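Local atomic coordinates of hydrolase (Rhizobium meliloti, PDB entry 5HOE), a protein that acts as a carbohydrate acetylesterase, Est24, an octameric enzyme of the SGNH hydrolase family that probably removes acetyl groups from esterified sugars. Residues 26-32 with 204-210; 98-104 with 146-151; 107-113 with 166-171. All coordinates share one frame; numbering follows the deposited sequence.

Contact 1. Residues 26-32 with 204-210; sequences LTWGWIP and GIDGIHL. With PO4 (phosphate ion), chain E.
Trp-30 and His-209 form a buried ring stack. It joins the loop after helix 25-28 to the loop between strand 192-195 and helix 212-229. The five-membered ring of the indole lies face to face on the imidazole. The ring centroids are 3.5 Å apart and the planes differ by 18°. Trp-30 CB adds a CH-pi contact over the same imidazole face. Ile-208 CG2 sits over the centre of the opposite face, so the imidazole is clamped from both sides.

Its edge is gripped as well. His-209 ND1 donates to Asp-206 OD2 at 2.6 Å, almost in the ring plane and on the syn side of the carboxylate. His-209 NE2 donates to phosphate O3, also at 2.6 Å, with an N-H...O angle of 170°. Together these partners fix the rotation of the ring.

Asp-206 CG lies between its backbone N and carbonyl carbon (chi1 58°), which folds the carboxylate back over the next residues. Its OD1 accepts from His-209 N at 2.9 Å and from Ile-208 N, the latter an Asx turn. Water 2 joins Asp-206 OD2 to Trp-30 NE1. Pro-32 CB packs 3.8 Å from Asp-206 OD1. Pro-32 CG rests on the backbone of Gly-204, where a side chain would collide with the proline ring. Leu-26 CD2 meets Leu-210 CG at 4.0 Å, the two side chains crossing at about a right angle. Water 1 bridges Trp-30 O and Leu-210 N.

The phosphate also takes hydrogen bonds from Ser-25 N, Ala-69 N and Asn-108 ND2. An aspartate three residues before a histidine, with Ser-25 close by, is consistent with the Ser-His-Asp catalytic triad of SGNH hydrolases.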
loop_
_atom_site.group_PDB
_atom_site.type_symbol
_atom_site.label_atom_id
_atom_site.label_comp_id
_atom_site.label_asym_id
_atom_site.label_seq_id
_atom_site.Cartn_x
_atom_site.Cartn_y
_atom_site.Cartn_z
ATOM N N LEU A 26 -17.948 -6.835 -26.158
ATOM C CA LEU A 26 -18.438 -7.787 -27.152
ATOM C C LEU A 26 -19.411 -8.775 -26.530
ATOM O O LEU A 26 -20.292 -9.301 -27.227
ATOM C CB LEU A 26 -17.289 -8.567 -27.786
ATOM C CG LEU A 26 -16.145 -7.769 -28.389
ATOM C CD1 LEU A 26 -15.033 -8.708 -28.869
ATOM C CD2 LEU A 26 -16.665 -6.868 -29.494
ATOM N N THR A 27 -19.273 -9.028 -25.224
ATOM C CA THR A 27 -20.153 -9.926 -24.485
ATOM C C THR A 27 -21.317 -9.170 -23.848
ATOM O O THR A 27 -22.463 -9.632 -23.905
ATOM C CB THR A 27 -19.326 -10.697 -23.452
ATOM O OG1 THR A 27 -18.355 -11.510 -24.145
ATOM C CG2 THR A 27 -20.197 -11.604 -22.621
ATOM N N TRP A 28 -21.048 -8.008 -23.255
ATOM C CA TRP A 28 -22.127 -7.140 -22.771
ATOM C C TRP A 28 -23.119 -6.812 -23.888
ATOM O O TRP A 28 -24.339 -6.822 -23.679
ATOM C CB TRP A 28 -21.542 -5.845 -22.189
ATOM C CG TRP A 28 -22.593 -4.920 -21.604
ATOM C CD1 TRP A 28 -23.250 -5.081 -20.418
ATOM C CD2 TRP A 28 -23.103 -3.705 -22.183
ATOM N NE1 TRP A 28 -24.133 -4.050 -20.219
ATOM C CE2 TRP A 28 -24.079 -3.200 -21.292
ATOM C CE3 TRP A 28 -22.849 -3.005 -23.378
ATOM C CZ2 TRP A 28 -24.783 -2.025 -21.539
ATOM C CZ3 TRP A 28 -23.564 -1.838 -23.623
ATOM C CH2 TRP A 28 -24.524 -1.364 -22.707
ATOM N N GLY A 29 -22.609 -6.524 -25.088
ATOM C CA GLY A 29 -23.469 -6.276 -26.236
ATOM C C GLY A 29 -23.561 -4.813 -26.611
ATOM O O GLY A 29 -24.661 -4.271 -26.781
ATOM N N TRP A 30 -22.406 -4.176 -26.773
ATOM C CA TRP A 30 -22.319 -2.777 -27.181
ATOM C C TRP A 30 -22.764 -2.622 -28.636
ATOM O O TRP A 30 -22.143 -3.177 -29.548
ATOM C CB TRP A 30 -20.868 -2.323 -27.030
ATOM C CG TRP A 30 -20.563 -0.899 -27.412
ATOM C CD1 TRP A 30 -20.560 -0.371 -28.655
ATOM C CD2 TRP A 30 -20.163 0.150 -26.527
ATOM N NE1 TRP A 30 -20.208 0.959 -28.608
ATOM C CE2 TRP A 30 -19.965 1.304 -27.306
ATOM C CE3 TRP A 30 -19.980 0.229 -25.141
ATOM C CZ2 TRP A 30 -19.584 2.527 -26.750
ATOM C CZ3 TRP A 30 -19.620 1.438 -24.588
ATOM C CH2 TRP A 30 -19.420 2.573 -25.392
ATOM N N ILE A 31 -23.761 -1.786 -28.868
ATOM C CA ILE A 31 -24.232 -1.546 -30.233
ATOM C C ILE A 31 -23.343 -0.496 -30.882
ATOM O O ILE A 31 -23.280 0.637 -30.396
ATOM C CB ILE A 31 -25.691 -1.055 -30.250
ATOM C CG1 ILE A 31 -26.616 -2.078 -29.593
ATOM C CG2 ILE A 31 -26.136 -0.799 -31.707
ATOM C CD1 ILE A 31 -28.057 -1.567 -29.414
ATOM N N PRO A 32 -22.660 -0.794 -31.978
ATOM C CA PRO A 32 -21.829 0.243 -32.596
ATOM C C PRO A 32 -22.687 1.365 -33.158
ATOM O O PRO A 32 -23.731 1.119 -33.762
ATOM C CB PRO A 32 -21.070 -0.507 -33.698
ATOM C CG PRO A 32 -21.846 -1.741 -33.950
ATOM C CD PRO A 32 -22.634 -2.071 -32.724
ATOM N N GLY A 204 -18.644 -3.798 -37.005
ATOM C CA GLY A 204 -19.356 -2.603 -36.587
ATOM C C GLY A 204 -18.730 -1.337 -37.143
ATOM O O GLY A 204 -17.532 -1.280 -37.422
ATOM N N ILE A 205 -19.565 -0.296 -37.283
ATOM C CA ILE A 205 -19.131 0.945 -37.932
ATOM C C ILE A 205 -17.955 1.587 -37.198
ATOM O O ILE A 205 -17.161 2.314 -37.809
ATOM C CB ILE A 205 -20.318 1.922 -38.131
ATOM C CG1 ILE A 205 -19.855 3.216 -38.808
ATOM C CG2 ILE A 205 -21.006 2.218 -36.802
ATOM C CD1 ILE A 205 -19.027 3.000 -40.074
ATOM N N ASP A 206 -17.818 1.338 -35.893
ATOM C CA ASP A 206 -16.728 1.939 -35.132
ATOM C C ASP A 206 -15.391 1.199 -35.246
ATOM O O ASP A 206 -14.393 1.727 -34.752
ATOM C CB ASP A 206 -17.114 2.151 -33.653
ATOM C CG ASP A 206 -17.525 0.864 -32.937
ATOM O OD1 ASP A 206 -17.263 -0.258 -33.446
ATOM O OD2 ASP A 206 -18.083 0.976 -31.816
ATOM N N GLY A 207 -15.330 0.031 -35.911
ATOM C CA GLY A 207 -14.114 -0.751 -36.020
ATOM C C GLY A 207 -13.773 -1.596 -34.803
ATOM O O GLY A 207 -12.676 -2.176 -34.761
ATOM N N ILE A 208 -14.674 -1.678 -33.807
ATOM C CA ILE A 208 -14.411 -2.352 -32.530
ATOM C C ILE A 208 -15.523 -3.357 -32.204
ATOM O O ILE A 208 -15.258 -4.496 -31.820
ATOM C CB ILE A 208 -14.270 -1.319 -31.389
ATOM C CG1 ILE A 208 -13.077 -0.397 -31.628
ATOM C CG2 ILE A 208 -14.109 -2.023 -30.043
ATOM C CD1 ILE A 208 -13.195 0.942 -30.953
ATOM N N HIS A 209 -16.777 -2.947 -32.357
ATOM C CA HIS A 209 -17.900 -3.757 -31.927
ATOM C C HIS A 209 -18.561 -4.453 -33.117
ATOM O O HIS A 209 -18.117 -4.333 -34.266
ATOM C CB HIS A 209 -18.848 -2.897 -31.089
ATOM C CG HIS A 209 -18.166 -2.204 -29.948
ATOM N ND1 HIS A 209 -17.846 -0.863 -29.971
ATOM C CD2 HIS A 209 -17.716 -2.675 -28.763
ATOM C CE1 HIS A 209 -17.244 -0.537 -28.835
ATOM N NE2 HIS A 209 -17.130 -1.623 -28.099
ATOM N N LEU A 210 -19.605 -5.240 -32.822
ATOM C CA LEU A 210 -20.175 -6.185 -33.777
ATOM C C LEU A 210 -21.654 -5.911 -34.030
ATOM O O LEU A 210 -22.363 -5.357 -33.188
ATOM C CB LEU A 210 -20.005 -7.624 -33.271
ATOM C CG LEU A 210 -18.665 -8.080 -32.698
ATOM C CD1 LEU A 210 -18.822 -9.459 -32.089
ATOM C CD2 LEU A 210 -17.644 -8.069 -33.791
HETATM P P PO4 E . -14.827 -2.234 -25.370
HETATM O O1 PO4 E . -14.894 -3.357 -24.374
HETATM O O2 PO4 E . -14.151 -2.722 -26.624
HETATM O O3 PO4 E . -16.117 -1.521 -25.688
HETATM O O4 PO4 E . -14.084 -1.068 -24.802
HETATM O O HOH W 1 -20.361 -5.320 -29.872
HETATM O O HOH W 2 -19.999 2.686 -30.966
#

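Contact 2. Residues 98-104 with 146-151; sequences LDLVIIM and PKVLVV
Met-104 lies across Val-151 where two neighbouring strands, 100-104 and 147-152, run side by side. Met-104 CB sits 3.9 Å from Val-151 CB. Met-104 CG then passes 3.8 Å from Val-151 CG1, and Met-104 SD touches the same methyl at 3.6 Å. The chain bends about the CG-SD bond (chi3 55°). CE leads on towards helix 25-28.

The strands are parallel. Val-101 and Ile-103 each bond through both N and O to the two residues that flank their neighbour on the other strand. Val-101 N donates to Lys-147 O at 2.9 Å, and Leu-149 N donates to Val-101 O. Ile-103 N and O do the same with Leu-149 O and Val-151 N. This is the middle of the five-stranded parallel sheet of the SGNH alpha/beta fold. Helix 118-133 covers the face with Val-101, Ile-103, Val-148 and Val-150, and helix 212-229 packs on Leu-100 and Ile-102.

Val-151 CG2 meets Ile-102 CG2 at 3.6 Å, while its CG1 takes the sulfur. With both methyls gone, as in an alanine here, Met-104 SD and Ile-102 CG2 would probably face a gap. At the start of the pair, Pro-146 CG packs on Leu-98 CB at 3.8 Å.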
loop_
_atom_site.group_PDB
_atom_site.type_symbol
_atom_site.label_atom_id
_atom_site.label_comp_id
_atom_site.label_asym_id
_atom_site.label_seq_id
_atom_site.Cartn_x
_atom_site.Cartn_y
_atom_site.Cartn_z
ATOM N N LEU A 98 -20.553 -24.782 -11.796
ATOM C CA LEU A 98 -20.336 -24.390 -13.183
ATOM C C LEU A 98 -19.705 -25.547 -13.934
ATOM O O LEU A 98 -18.746 -26.154 -13.448
ATOM C CB LEU A 98 -19.409 -23.168 -13.284
ATOM C CG LEU A 98 -19.954 -21.819 -12.803
ATOM C CD1 LEU A 98 -18.835 -20.815 -12.851
ATOM C CD2 LEU A 98 -21.132 -21.357 -13.667
ATOM N N ASP A 99 -20.231 -25.835 -15.123
ATOM C CA ASP A 99 -19.639 -26.832 -16.004
ATOM C C ASP A 99 -18.577 -26.252 -16.929
ATOM O O ASP A 99 -17.635 -26.962 -17.292
ATOM C CB ASP A 99 -20.733 -27.511 -16.840
ATOM C CG ASP A 99 -21.744 -28.241 -15.986
ATOM O OD1 ASP A 99 -22.692 -27.590 -15.516
ATOM O OD2 ASP A 99 -21.596 -29.463 -15.792
ATOM N N LEU A 100 -18.693 -24.975 -17.299
ATOM C CA LEU A 100 -17.827 -24.369 -18.301
ATOM C C LEU A 100 -17.776 -22.860 -18.073
ATOM O O LEU A 100 -18.806 -22.232 -17.794
ATOM C CB LEU A 100 -18.374 -24.640 -19.706
ATOM C CG LEU A 100 -17.584 -24.008 -20.859
ATOM C CD1 LEU A 100 -16.158 -24.578 -20.963
ATOM C CD2 LEU A 100 -18.324 -24.202 -22.181
ATOM N N VAL A 101 -16.582 -22.286 -18.220
ATOM C CA VAL A 101 -16.384 -20.846 -18.252
ATOM C C VAL A 101 -15.834 -20.510 -19.625
ATOM O O VAL A 101 -14.825 -21.085 -20.042
ATOM C CB VAL A 101 -15.424 -20.376 -17.149
ATOM C CG1 VAL A 101 -15.235 -18.882 -17.204
ATOM C CG2 VAL A 101 -15.953 -20.777 -15.782
ATOM N N ILE A 102 -16.537 -19.628 -20.344
ATOM C CA ILE A 102 -16.099 -19.111 -21.638
ATOM C C ILE A 102 -15.521 -17.724 -21.400
ATOM O O ILE A 102 -16.193 -16.866 -20.815
ATOM C CB ILE A 102 -17.269 -19.038 -22.639
ATOM C CG1 ILE A 102 -17.953 -20.405 -22.754
ATOM C CG2 ILE A 102 -16.767 -18.574 -24.012
ATOM C CD1 ILE A 102 -19.200 -20.424 -23.606
ATOM N N ILE A 103 -14.282 -17.500 -21.840
ATOM C CA ILE A 103 -13.575 -16.244 -21.617
ATOM C C ILE A 103 -13.229 -15.643 -22.966
ATOM O O ILE A 103 -12.423 -16.214 -23.709
ATOM C CB ILE A 103 -12.286 -16.437 -20.806
ATOM C CG1 ILE A 103 -12.547 -17.275 -19.547
ATOM C CG2 ILE A 103 -11.735 -15.073 -20.433
ATOM C CD1 ILE A 103 -11.296 -17.567 -18.720
ATOM N N MET A 104 -13.810 -14.481 -23.277
ATOM C CA MET A 104 -13.462 -13.744 -24.490
ATOM C C MET A 104 -13.001 -12.351 -24.053
ATOM O O MET A 104 -13.824 -11.464 -23.808
ATOM C CB MET A 104 -14.607 -13.673 -25.505
ATOM C CG MET A 104 -14.127 -13.042 -26.835
ATOM S SD MET A 104 -15.227 -13.167 -28.277
ATOM C CE MET A 104 -16.632 -12.425 -27.510
ATOM N N PRO A 146 -14.695 -26.006 -13.135
ATOM C CA PRO A 146 -15.264 -26.046 -14.485
ATOM C C PRO A 146 -14.195 -26.297 -15.532
ATOM O O PRO A 146 -13.004 -26.087 -15.302
ATOM C CB PRO A 146 -15.815 -24.622 -14.675
ATOM C CG PRO A 146 -15.692 -23.933 -13.383
ATOM C CD PRO A 146 -14.674 -24.639 -12.589
ATOM N N LYS A 147 -14.651 -26.708 -16.716
ATOM C CA LYS A 147 -13.819 -26.628 -17.907
ATOM C C LYS A 147 -13.718 -25.169 -18.369
ATOM O O LYS A 147 -14.470 -24.286 -17.921
ATOM C CB LYS A 147 -14.406 -27.504 -19.019
ATOM C CG LYS A 147 -14.370 -29.000 -18.697
ATOM C CD LYS A 147 -15.029 -29.828 -19.779
ATOM C CE LYS A 147 -14.699 -31.320 -19.617
ATOM N NZ LYS A 147 -15.045 -31.811 -18.258
ATOM N N VAL A 148 -12.779 -24.912 -19.284
ATOM C CA VAL A 148 -12.493 -23.563 -19.766
ATOM C C VAL A 148 -12.496 -23.572 -21.291
ATOM O O VAL A 148 -11.856 -24.428 -21.918
ATOM C CB VAL A 148 -11.139 -23.026 -19.252
ATOM C CG1 VAL A 148 -10.877 -21.622 -19.795
ATOM C CG2 VAL A 148 -11.125 -22.995 -17.740
ATOM N N LEU A 149 -13.191 -22.603 -21.889
ATOM C CA LEU A 149 -13.082 -22.341 -23.320
ATOM C C LEU A 149 -12.498 -20.943 -23.486
ATOM O O LEU A 149 -13.155 -19.951 -23.160
ATOM C CB LEU A 149 -14.433 -22.469 -24.007
ATOM C CG LEU A 149 -14.464 -22.091 -25.490
ATOM C CD1 LEU A 149 -13.529 -22.965 -26.343
ATOM C CD2 LEU A 149 -15.895 -22.147 -26.009
ATOM N N VAL A 150 -11.259 -20.876 -23.980
ATOM C CA VAL A 150 -10.605 -19.612 -24.311
ATOM C C VAL A 150 -11.065 -19.198 -25.704
ATOM O O VAL A 150 -10.968 -19.982 -26.654
ATOM C CB VAL A 150 -9.075 -19.776 -24.275
ATOM C CG1 VAL A 150 -8.374 -18.517 -24.776
ATOM C CG2 VAL A 150 -8.607 -20.128 -22.858
ATOM N N VAL A 151 -11.546 -17.969 -25.847
ATOM C CA VAL A 151 -11.988 -17.444 -27.138
ATOM C C VAL A 151 -11.109 -16.269 -27.502
ATOM O O VAL A 151 -11.093 -15.251 -26.794
ATOM C CB VAL A 151 -13.467 -17.020 -27.111
ATOM C CG1 VAL A 151 -13.932 -16.489 -28.472
ATOM C CG2 VAL A 151 -14.326 -18.202 -26.683
#

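Contact 3. Residues 107-113 with 166-171; sequences TNDTKSY and GMFGGG. With PO4 (phosphate ion), chain E.
Lys-111 crosses over one face of the Phe-168 ring, and Met-167 runs alongside the lysine. The lysine chain is extended beyond CG. Its CG lies over the ring, 4.0 Å from the ring centroid and toward the rim, in a CH-pi contact. Further along, Lys-111 CE comes within 3.8 Å of Phe-168 CZ. The same CE meets Met-167 SD at 3.7 Å. Lysine and methionine point the same way, so the aliphatic part of Lys-111 is held against both.

The edge of the Phe-168 ring faces polar atoms. Thr-110 OG1 is in the ring plane, 3.5 Å from Phe-168 CD1, and Thr-107 O also lies at the edge. The threonine hydroxyl has its own partner: Thr-110 OG1 donates to Thr-107 O at 2.7 Å, in the carbonyl plane. Thr-107 O accepts from Thr-110 N too.

Ser-112 ties the two backbones together. Its N donates to Met-167 O at 2.8 Å. With chi1 at 60°, OG turns toward the helix end and donates to Gly-166 O at 2.9 Å. The two bonds engage consecutive carbonyls at the end of helix 162-167. Gly-171 packs on Thr-110, and a side chain there would strike the threonine hydroxyl. Water 3 links Thr-110 O and Gly-169 O.

Asn-108 spans the ring edge and the phosphate: OD1 lies at the edge of Phe-168, while ND2 donates to phosphate O1 at 2.9 Å and to Arg-70 O. This is consistent with the oxyanion-hole asparagine of SGNH hydrolases.

Tyr-119 of a neighbouring subunit packs on Ser-112 and Met-167. Within the chain, the contact fastens the loop between strand 100-104 and helix 118-133 to the turn between helices 162-167 and 171-189, and Thr-110 leans on Ile-121 of helix 118-133.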
loop_
_atom_site.group_PDB
_atom_site.type_symbol
_atom_site.label_atom_id
_atom_site.label_comp_id
_atom_site.label_asym_id
_atom_site.label_seq_id
_atom_site.Cartn_x
_atom_site.Cartn_y
_atom_site.Cartn_z
ATOM N N THR A 107 -9.041 -7.714 -26.228
ATOM C CA THR A 107 -9.104 -6.548 -27.101
ATOM C C THR A 107 -8.723 -5.275 -26.352
ATOM O O THR A 107 -7.968 -4.441 -26.868
ATOM C CB THR A 107 -10.495 -6.409 -27.702
ATOM O OG1 THR A 107 -10.827 -7.594 -28.430
ATOM C CG2 THR A 107 -10.555 -5.190 -28.628
ATOM N N ASN A 108 -9.198 -5.119 -25.112
ATOM C CA ASN A 108 -8.929 -3.859 -24.423
ATOM C C ASN A 108 -7.495 -3.764 -23.939
ATOM O O ASN A 108 -6.975 -2.649 -23.804
ATOM C CB ASN A 108 -9.950 -3.623 -23.319
ATOM C CG ASN A 108 -11.307 -3.381 -23.888
ATOM O OD1 ASN A 108 -11.446 -2.589 -24.836
ATOM N ND2 ASN A 108 -12.314 -4.059 -23.362
ATOM N N ASP A 109 -6.826 -4.895 -23.738
ATOM C CA ASP A 109 -5.417 -4.849 -23.395
ATOM C C ASP A 109 -4.555 -4.252 -24.514
ATOM O O ASP A 109 -3.398 -3.874 -24.250
ATOM C CB ASP A 109 -4.896 -6.259 -23.156
ATOM C CG ASP A 109 -5.568 -6.998 -21.997
ATOM O OD1 ASP A 109 -6.823 -7.014 -21.868
ATOM O OD2 ASP A 109 -4.804 -7.658 -21.263
ATOM N N THR A 110 -5.063 -4.197 -25.751
ATOM C CA THR A 110 -4.320 -3.639 -26.878
ATOM C C THR A 110 -4.389 -2.118 -26.953
ATOM O O THR A 110 -3.768 -1.541 -27.855
ATOM C CB THR A 110 -4.800 -4.214 -28.224
ATOM O OG1 THR A 110 -6.051 -3.620 -28.625
ATOM C CG2 THR A 110 -4.906 -5.762 -28.190
ATOM N N LYS A 111 -5.104 -1.453 -26.046
ATOM C CA LYS A 111 -5.186 0.001 -26.085
ATOM C C LYS A 111 -3.810 0.638 -25.921
ATOM O O LYS A 111 -2.913 0.098 -25.261
ATOM C CB LYS A 111 -6.139 0.499 -25.001
ATOM C CG LYS A 111 -7.630 0.196 -25.277
ATOM C CD LYS A 111 -8.507 0.703 -24.147
ATOM C CE LYS A 111 -9.986 0.440 -24.393
ATOM N NZ LYS A 111 -10.813 0.940 -23.270
ATOM N N SER A 112 -3.665 1.808 -26.555
ATOM C CA SER A 112 -2.376 2.484 -26.651
ATOM C C SER A 112 -1.746 2.713 -25.274
ATOM O O SER A 112 -0.556 2.448 -25.070
ATOM C CB SER A 112 -2.574 3.807 -27.379
ATOM O OG SER A 112 -3.488 4.639 -26.661
ATOM N N TYR A 113 -2.525 3.197 -24.312
ATOM C CA TYR A 113 -1.974 3.595 -23.016
ATOM C C TYR A 113 -1.621 2.419 -22.102
ATOM O O TYR A 113 -1.048 2.657 -21.036
ATOM C CB TYR A 113 -2.938 4.551 -22.321
ATOM C CG TYR A 113 -4.357 4.054 -22.130
ATOM C CD1 TYR A 113 -4.673 3.198 -21.088
ATOM C CD2 TYR A 113 -5.388 4.475 -22.955
ATOM C CE1 TYR A 113 -5.979 2.750 -20.884
ATOM C CE2 TYR A 113 -6.689 4.047 -22.753
ATOM C CZ TYR A 113 -6.982 3.187 -21.717
ATOM O OH TYR A 113 -8.281 2.762 -21.524
ATOM N N GLY A 166 -7.040 6.901 -31.532
ATOM C CA GLY A 166 -5.994 7.110 -30.541
ATOM C C GLY A 166 -6.032 6.073 -29.435
ATOM O O GLY A 166 -4.994 5.586 -28.983
ATOM N N MET A 167 -7.233 5.717 -28.997
ATOM C CA MET A 167 -7.395 4.751 -27.915
ATOM C C MET A 167 -6.750 3.419 -28.261
ATOM O O MET A 167 -6.172 2.764 -27.390
ATOM C CB MET A 167 -8.888 4.543 -27.649
ATOM C CG MET A 167 -9.189 3.815 -26.383
ATOM S SD MET A 167 -10.966 3.537 -26.149
ATOM C CE MET A 167 -11.569 5.233 -26.020
ATOM N N PHE A 168 -6.838 3.007 -29.532
ATOM C CA PHE A 168 -6.326 1.716 -29.986
ATOM C C PHE A 168 -5.060 1.820 -30.839
ATOM O O PHE A 168 -4.695 0.855 -31.527
ATOM C CB PHE A 168 -7.428 0.921 -30.694
ATOM C CG PHE A 168 -8.442 0.357 -29.738
ATOM C CD1 PHE A 168 -8.195 -0.836 -29.078
ATOM C CD2 PHE A 168 -9.639 1.010 -29.494
ATOM C CE1 PHE A 168 -9.101 -1.337 -28.185
ATOM C CE2 PHE A 168 -10.554 0.487 -28.597
ATOM C CZ PHE A 168 -10.294 -0.693 -27.963
ATOM N N GLY A 169 -4.348 2.937 -30.756
ATOM C CA GLY A 169 -3.073 3.072 -31.448
ATOM C C GLY A 169 -2.121 1.927 -31.176
ATOM O O GLY A 169 -1.858 1.599 -30.020
ATOM N N GLY A 170 -1.611 1.298 -32.229
ATOM C CA GLY A 170 -0.774 0.127 -32.078
ATOM C C GLY A 170 -1.522 -1.165 -31.832
ATOM O O GLY A 170 -0.889 -2.233 -31.826
ATOM N N GLY A 171 -2.842 -1.110 -31.616
ATOM C CA GLY A 171 -3.566 -2.287 -31.178
ATOM C C GLY A 171 -3.917 -3.273 -32.255
ATOM O O GLY A 171 -4.042 -4.463 -31.964
HETATM P P PO4 E . -14.827 -2.234 -25.370
HETATM O O1 PO4 E . -14.894 -3.357 -24.374
HETATM O O2 PO4 E . -14.151 -2.722 -26.624
HETATM O O3 PO4 E . -16.117 -1.521 -25.688
HETATM O O4 PO4 E . -14.084 -1.068 -24.802
HETATM O O HOH W 3 -1.294 -0.540 -28.505
#

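Overall arrangement
Contacts 1 and 3 meet at the phosphate, which is probably from the crystallisation liquor and probably marks the active site. His-209 of contact 1 and Asn-108 of contact 3 both bond to it. The centres of contacts 1 and 3 are about 15 Å apart, and the two touch directly where Ile-208 CD1 packs on Phe-168 CE2 at 3.6 Å. Contact 2 lies in the sheet on the other side of the chain's centre, about 22 Å from contact 1 and 25 Å from contact 3, centre to centre. It reaches contact 1 through Met-104 CE, 3.9 Å from Leu-26 CB. Segment 107-113 follows strand 100-104 in the chain and carries Asn-108 to the phosphate.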